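Local coordinates for uncharacterized IolB-like protein (Salmonella typhimurium LT2, PDB 2QJV), which is an IolB-like protein of the cupin clan that binds nickel and is probably a sugar isomerase, with glucuronate as a likely substrate, at residues E186-L200 against H229-N243. The protein carries 2 engineered substitutions. Residues are numbered along the deposited sequence; the frame is centred on the assembly and turned at random.
Sequences ETYYHRFNPPQGFCL and HPVATIAGYDNYYLN. With NI (nickel (II) ion), chain D; SO4 (sulfate ion), chain J.
A nickel ion joins the two segments: E186 OE1 binds it at 2.1 Å and H229 NE2 at 2.2 Å, with carboxylate and imidazole planes 78° apart. H229 ND1 is hydrogen-bonded to G227 O, which fixes the ring's rotation. H171 and H173 complete the three-histidine, one-glutamate site familiar from cupins, with waters 1 and 6. Water 1 donates to E186 OE2 and is hydrogen-bonded to Y188 OH, itself hydrogen-bonded to S167. N243 ND2 lies over the centre of the Y188 ring, 3.1 Å above its plane, and donates to T187 O. The edge of Y188 meets the face of Y241, and Y241 CB sits over the H190 imidazole. N239 ND2 donates to H190 ND1 (3.0 Å, 164°), almost in the ring plane; H190 NE2 is hydrogen-bonded to Q201. With chi1 at 176°, the N239 side chain brings its amide to H190. Strands 186-193 and 238-243, which carry most of these groups, pair antiparallel. At the far end G197 CA packs over the Y237 ring, 3.3 Å from its centroid, and Y237 OH is hydrogen-bonded to H260 and W262 of a neighbouring subunit. The N239 bond suggests that H190 ND1 carries no proton, and second-shell Y188 probably helps position a metal-bound water.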
loop_
_atom_site.group_PDB
_atom_site.type_symbol
_atom_site.label_atom_id
_atom_site.label_comp_id
_atom_site.label_asym_id
_atom_site.label_seq_id
_atom_site.Cartn_x
_atom_site.Cartn_y
_atom_site.Cartn_z
ATOM N N GLU A 186 -14.086 13.537 -13.982
ATOM C CA GLU A 186 -13.186 14.440 -14.688
ATOM C C GLU A 186 -11.825 13.783 -14.987
ATOM O O GLU A 186 -11.230 13.094 -14.159
ATOM C CB GLU A 186 -13.002 15.768 -13.928
ATOM C CG GLU A 186 -12.229 16.810 -14.719
ATOM C CD GLU A 186 -12.257 18.203 -14.137
ATOM O OE1 GLU A 186 -12.564 18.368 -12.938
ATOM O OE2 GLU A 186 -11.915 19.165 -14.869
ATOM N N THR A 187 -11.378 13.972 -16.221
ATOM C CA THR A 187 -10.049 13.550 -16.640
ATOM C C THR A 187 -9.207 14.811 -16.943
ATOM O O THR A 187 -9.737 15.844 -17.349
ATOM C CB THR A 187 -10.061 12.556 -17.855
ATOM O OG1 THR A 187 -10.705 13.179 -18.978
ATOM C CG2 THR A 187 -10.717 11.166 -17.489
ATOM N N TYR A 188 -7.900 14.694 -16.699
ATOM C CA TYR A 188 -6.882 15.696 -16.982
ATOM C C TYR A 188 -5.871 15.017 -17.898
ATOM O O TYR A 188 -5.336 13.986 -17.539
ATOM C CB TYR A 188 -6.108 16.125 -15.723
ATOM C CG TYR A 188 -6.788 17.173 -14.868
ATOM C CD1 TYR A 188 -7.971 16.883 -14.220
ATOM C CD2 TYR A 188 -6.251 18.456 -14.709
ATOM C CE1 TYR A 188 -8.615 17.818 -13.460
ATOM C CE2 TYR A 188 -6.903 19.403 -13.948
ATOM C CZ TYR A 188 -8.076 19.070 -13.324
ATOM O OH TYR A 188 -8.698 20.004 -12.579
ATOM N N TYR A 189 -5.610 15.608 -19.051
ATOM C CA TYR A 189 -4.567 15.166 -19.962
ATOM C C TYR A 189 -3.525 16.291 -19.946
ATOM O O TYR A 189 -3.736 17.366 -20.553
ATOM C CB TYR A 189 -5.112 14.895 -21.365
ATOM C CG TYR A 189 -4.054 14.575 -22.413
ATOM C CD1 TYR A 189 -3.229 13.431 -22.294
ATOM C CD2 TYR A 189 -3.930 15.349 -23.566
ATOM C CE1 TYR A 189 -2.273 13.133 -23.243
ATOM C CE2 TYR A 189 -2.974 15.044 -24.554
ATOM C CZ TYR A 189 -2.138 13.936 -24.384
ATOM O OH TYR A 189 -1.220 13.641 -25.354
ATOM N N HIS A 190 -2.365 15.998 -19.346
ATOM C CA HIS A 190 -1.322 16.992 -19.118
ATOM C C HIS A 190 -0.191 17.028 -20.146
ATOM O O HIS A 190 0.251 15.987 -20.665
ATOM C CB HIS A 190 -0.647 16.783 -17.758
ATOM C CG HIS A 190 -1.503 17.149 -16.581
ATOM N ND1 HIS A 190 -1.440 18.390 -15.978
ATOM C CD2 HIS A 190 -2.398 16.424 -15.870
ATOM C CE1 HIS A 190 -2.269 18.408 -14.945
ATOM N NE2 HIS A 190 -2.850 17.221 -14.846
ATOM N N ARG A 191 0.264 18.249 -20.396
ATOM C CA ARG A 191 1.388 18.545 -21.296
ATOM C C ARG A 191 2.288 19.595 -20.638
ATOM O O ARG A 191 1.813 20.447 -19.851
ATOM C CB ARG A 191 0.895 19.005 -22.677
ATOM C CG ARG A 191 -0.034 18.012 -23.386
ATOM C CD ARG A 191 0.687 16.801 -23.996
ATOM N NE ARG A 191 0.960 17.019 -25.405
ATOM C CZ ARG A 191 2.039 17.565 -25.928
ATOM N NH1 ARG A 191 3.056 17.951 -25.197
ATOM N NH2 ARG A 191 2.089 17.720 -27.226
ATOM N N PHE A 192 3.589 19.528 -20.972
ATOM C CA PHE A 192 4.623 20.423 -20.441
ATOM C C PHE A 192 5.521 21.011 -21.512
ATOM O O PHE A 192 5.761 20.394 -22.571
ATOM C CB PHE A 192 5.480 19.704 -19.374
ATOM C CG PHE A 192 4.682 19.241 -18.228
ATOM C CD1 PHE A 192 4.416 20.099 -17.147
ATOM C CD2 PHE A 192 4.092 17.981 -18.249
ATOM C CE1 PHE A 192 3.577 19.686 -16.141
ATOM C CE2 PHE A 192 3.228 17.588 -17.249
ATOM C CZ PHE A 192 3.000 18.417 -16.186
ATOM N N ASN A 193 5.936 22.248 -21.240
ATOM C CA ASN A 193 6.882 22.991 -22.036
ATOM C C ASN A 193 7.909 23.671 -21.118
ATOM O O ASN A 193 7.550 24.559 -20.316
ATOM C CB ASN A 193 6.194 24.011 -22.970
ATOM C CG ASN A 193 7.165 24.634 -23.939
ATOM O OD1 ASN A 193 8.026 23.963 -24.478
ATOM N ND2 ASN A 193 7.049 25.935 -24.142
ATOM N N PRO A 194 9.198 23.259 -21.204
ATOM C CA PRO A 194 9.778 22.183 -22.045
ATOM C C PRO A 194 9.189 20.804 -21.692
ATOM O O PRO A 194 8.652 20.636 -20.602
ATOM C CB PRO A 194 11.296 22.294 -21.800
ATOM C CG PRO A 194 11.489 23.648 -21.214
ATOM C CD PRO A 194 10.237 23.998 -20.482
ATOM N N PRO A 195 9.265 19.816 -22.622
ATOM C CA PRO A 195 8.553 18.540 -22.444
ATOM C C PRO A 195 8.967 17.602 -21.308
ATOM O O PRO A 195 8.135 16.764 -20.923
ATOM C CB PRO A 195 8.752 17.823 -23.816
ATOM C CG PRO A 195 9.945 18.452 -24.409
ATOM C CD PRO A 195 10.035 19.854 -23.876
ATOM N N GLN A 196 10.165 17.758 -20.733
ATOM C CA GLN A 196 10.622 16.842 -19.670
ATOM C C GLN A 196 10.100 17.218 -18.265
ATOM O O GLN A 196 10.441 16.563 -17.278
ATOM C CB GLN A 196 12.163 16.702 -19.628
ATOM C CG GLN A 196 12.945 17.912 -19.095
ATOM C CD GLN A 196 13.250 18.981 -20.124
ATOM O OE1 GLN A 196 12.547 19.136 -21.131
ATOM N NE2 GLN A 196 14.331 19.731 -19.874
ATOM N N GLY A 197 9.267 18.251 -18.183
ATOM C CA GLY A 197 8.724 18.708 -16.910
ATOM C C GLY A 197 7.653 17.861 -16.275
ATOM O O GLY A 197 7.183 16.861 -16.830
ATOM N N PHE A 198 7.274 18.294 -15.080
ATOM C CA PHE A 198 6.174 17.705 -14.346
ATOM C C PHE A 198 5.471 18.776 -13.504
ATOM O O PHE A 198 5.956 19.895 -13.371
ATOM C CB PHE A 198 6.656 16.527 -13.458
ATOM C CG PHE A 198 7.531 16.936 -12.306
ATOM C CD1 PHE A 198 8.919 16.990 -12.448
ATOM C CD2 PHE A 198 6.986 17.219 -11.052
ATOM C CE1 PHE A 198 9.756 17.337 -11.360
ATOM C CE2 PHE A 198 7.818 17.609 -9.968
ATOM C CZ PHE A 198 9.197 17.649 -10.121
ATOM N N CYS A 199 4.292 18.408 -13.015
ATOM C CA CYS A 199 3.543 19.174 -12.050
ATOM C C CYS A 199 3.158 18.184 -10.952
ATOM O O CYS A 199 3.353 16.956 -11.088
ATOM C CB CYS A 199 2.301 19.853 -12.651
ATOM S SG CYS A 199 0.971 18.775 -13.110
ATOM N N LEU A 200 2.647 18.727 -9.859
ATOM C CA LEU A 200 2.124 17.949 -8.745
ATOM C C LEU A 200 0.613 18.212 -8.640
ATOM O O LEU A 200 0.158 19.367 -8.440
ATOM C CB LEU A 200 2.846 18.304 -7.448
ATOM C CG LEU A 200 4.383 18.095 -7.476
ATOM C CD1 LEU A 200 5.045 18.583 -6.186
ATOM C CD2 LEU A 200 4.751 16.627 -7.752
ATOM N N HIS A 229 -9.151 18.776 -6.452
ATOM C CA HIS A 229 -8.131 18.315 -7.414
ATOM C C HIS A 229 -7.212 19.417 -7.984
ATOM O O HIS A 229 -7.029 19.524 -9.224
ATOM C CB HIS A 229 -8.830 17.507 -8.533
ATOM C CG HIS A 229 -10.122 18.108 -9.013
ATOM N ND1 HIS A 229 -11.313 17.958 -8.327
ATOM C CD2 HIS A 229 -10.423 18.822 -10.120
ATOM C CE1 HIS A 229 -12.283 18.533 -8.995
ATOM N NE2 HIS A 229 -11.771 19.069 -10.086
ATOM N N PRO A 230 -6.604 20.214 -7.090
ATOM C CA PRO A 230 -5.708 21.281 -7.600
ATOM C C PRO A 230 -4.405 20.786 -8.263
ATOM O O PRO A 230 -3.900 19.684 -7.942
ATOM C CB PRO A 230 -5.384 22.103 -6.334
ATOM C CG PRO A 230 -5.518 21.092 -5.228
ATOM C CD PRO A 230 -6.668 20.226 -5.624
ATOM N N VAL A 231 -3.896 21.626 -9.169
ATOM C CA VAL A 231 -2.661 21.413 -9.897
ATOM C C VAL A 231 -1.623 22.474 -9.485
ATOM O O VAL A 231 -1.827 23.690 -9.672
ATOM C CB VAL A 231 -2.902 21.484 -11.413
ATOM C CG1 VAL A 231 -1.573 21.474 -12.201
ATOM C CG2 VAL A 231 -3.884 20.366 -11.875
ATOM N N ALA A 232 -0.505 22.006 -8.941
ATOM C CA ALA A 232 0.629 22.872 -8.581
ATOM C C ALA A 232 1.745 22.692 -9.618
ATOM O O ALA A 232 2.317 21.610 -9.761
ATOM C CB ALA A 232 1.145 22.622 -7.141
ATOM N N THR A 233 2.035 23.752 -10.354
ATOM C CA THR A 233 3.101 23.732 -11.345
ATOM C C THR A 233 4.465 24.082 -10.692
ATOM O O THR A 233 4.545 24.660 -9.614
ATOM C CB THR A 233 2.799 24.669 -12.591
ATOM O OG1 THR A 233 2.852 26.017 -12.188
ATOM C CG2 THR A 233 1.438 24.363 -13.236
ATOM N N ILE A 234 5.523 23.755 -11.431
ATOM C CA ILE A 234 6.916 23.815 -11.042
ATOM C C ILE A 234 7.678 24.833 -11.889
ATOM O O ILE A 234 7.539 24.836 -13.117
ATOM C CB ILE A 234 7.517 22.353 -11.258
ATOM C CG1 ILE A 234 6.820 21.347 -10.309
ATOM C CG2 ILE A 234 8.999 22.283 -11.112
ATOM C CD1 ILE A 234 6.964 21.636 -8.854
ATOM N N ALA A 235 8.444 25.701 -11.234
ATOM C CA ALA A 235 9.290 26.703 -11.900
ATOM C C ALA A 235 10.056 26.092 -13.095
ATOM O O ALA A 235 10.704 25.044 -12.971
ATOM C CB ALA A 235 10.260 27.358 -10.921
ATOM N N GLY A 236 9.988 26.769 -14.241
ATOM C CA GLY A 236 10.643 26.307 -15.465
ATOM C C GLY A 236 9.784 25.502 -16.409
ATOM O O GLY A 236 10.086 25.423 -17.601
ATOM N N TYR A 237 8.689 24.932 -15.906
ATOM C CA TYR A 237 7.798 24.095 -16.714
ATOM C C TYR A 237 6.359 24.573 -16.789
ATOM O O TYR A 237 5.564 24.404 -15.855
ATOM C CB TYR A 237 7.832 22.649 -16.223
ATOM C CG TYR A 237 9.209 22.055 -16.353
ATOM C CD1 TYR A 237 9.739 21.765 -17.614
ATOM C CD2 TYR A 237 9.983 21.765 -15.230
ATOM C CE1 TYR A 237 10.992 21.218 -17.747
ATOM C CE2 TYR A 237 11.287 21.227 -15.374
ATOM C CZ TYR A 237 11.763 20.970 -16.623
ATOM O OH TYR A 237 13.024 20.419 -16.756
ATOM N N ASP A 238 6.058 25.188 -17.926
ATOM C CA ASP A 238 4.692 25.598 -18.248
ATOM C C ASP A 238 3.818 24.330 -18.440
ATOM O O ASP A 238 4.278 23.267 -18.904
ATOM C CB ASP A 238 4.622 26.499 -19.486
ATOM C CG ASP A 238 5.192 27.875 -19.275
ATOM O OD1 ASP A 238 5.223 28.416 -18.148
ATOM O OD2 ASP A 238 5.622 28.416 -20.293
ATOM N N ASN A 239 2.565 24.437 -18.020
ATOM C CA ASN A 239 1.606 23.344 -18.053
ATOM C C ASN A 239 0.375 23.694 -18.914
ATOM O O ASN A 239 0.018 24.856 -19.101
ATOM C CB ASN A 239 1.235 22.962 -16.598
ATOM C CG ASN A 239 0.136 21.875 -16.461
ATOM O OD1 ASN A 239 -0.948 22.207 -15.977
ATOM N ND2 ASN A 239 0.409 20.585 -16.838
ATOM N N TYR A 240 -0.195 22.643 -19.477
ATOM C CA TYR A 240 -1.403 22.641 -20.224
ATOM C C TYR A 240 -2.144 21.371 -19.816
ATOM O O TYR A 240 -1.519 20.339 -19.550
ATOM C CB TYR A 240 -1.111 22.628 -21.741
ATOM C CG TYR A 240 -2.247 22.153 -22.617
ATOM C CD1 TYR A 240 -2.449 20.776 -22.826
ATOM C CD2 TYR A 240 -3.128 23.039 -23.222
ATOM C CE1 TYR A 240 -3.494 20.304 -23.587
ATOM C CE2 TYR A 240 -4.160 22.576 -24.043
ATOM C CZ TYR A 240 -4.341 21.199 -24.220
ATOM O OH TYR A 240 -5.349 20.676 -25.008
ATOM N N TYR A 241 -3.465 21.455 -19.725
ATOM C CA TYR A 241 -4.286 20.246 -19.648
ATOM C C TYR A 241 -5.625 20.390 -20.346
ATOM O O TYR A 241 -6.206 21.475 -20.406
ATOM C CB TYR A 241 -4.474 19.707 -18.204
ATOM C CG TYR A 241 -4.939 20.711 -17.169
ATOM C CD1 TYR A 241 -6.290 21.093 -17.079
ATOM C CD2 TYR A 241 -4.032 21.254 -16.254
ATOM C CE1 TYR A 241 -6.713 21.989 -16.129
ATOM C CE2 TYR A 241 -4.442 22.154 -15.304
ATOM C CZ TYR A 241 -5.797 22.521 -15.237
ATOM O OH TYR A 241 -6.220 23.399 -14.267
ATOM N N LEU A 242 -6.054 19.268 -20.941
ATOM C CA LEU A 242 -7.338 19.113 -21.582
ATOM C C LEU A 242 -8.186 18.262 -20.655
ATOM O O LEU A 242 -7.762 17.159 -20.255
ATOM C CB LEU A 242 -7.203 18.468 -22.960
ATOM C CG LEU A 242 -8.443 18.139 -23.767
ATOM C CD1 LEU A 242 -9.230 19.408 -24.187
ATOM C CD2 LEU A 242 -8.024 17.304 -25.008
ATOM N N ASN A 243 -9.336 18.798 -20.265
ATOM C CA ASN A 243 -10.291 18.135 -19.357
ATOM C C ASN A 243 -11.558 17.719 -20.046
ATOM O O ASN A 243 -12.076 18.427 -20.924
ATOM C CB ASN A 243 -10.768 19.045 -18.189
ATOM C CG ASN A 243 -9.650 19.584 -17.292
ATOM O OD1 ASN A 243 -9.605 20.787 -17.017
ATOM N ND2 ASN A 243 -8.786 18.742 -16.847
HETATM NI NI NI D . -12.925 20.007 -11.677
HETATM S S SO4 J . 6.326 17.178 -27.169
HETATM O O1 SO4 J . 5.811 17.910 -25.993
HETATM O O2 SO4 J . 6.847 15.855 -26.853
HETATM O O3 SO4 J . 7.524 17.868 -27.684
HETATM O O4 SO4 J . 5.282 17.164 -28.203
HETATM O O HOH W 1 -11.228 20.937 -12.710
HETATM O O HOH W 2 -8.838 14.604 -20.388
HETATM O O HOH W 3 5.114 27.659 -22.861
HETATM O O HOH W 4 8.521 27.507 -20.660
HETATM O O HOH W 5 4.808 22.460 -14.021
HETATM O O HOH W 6 -13.987 21.098 -13.247
#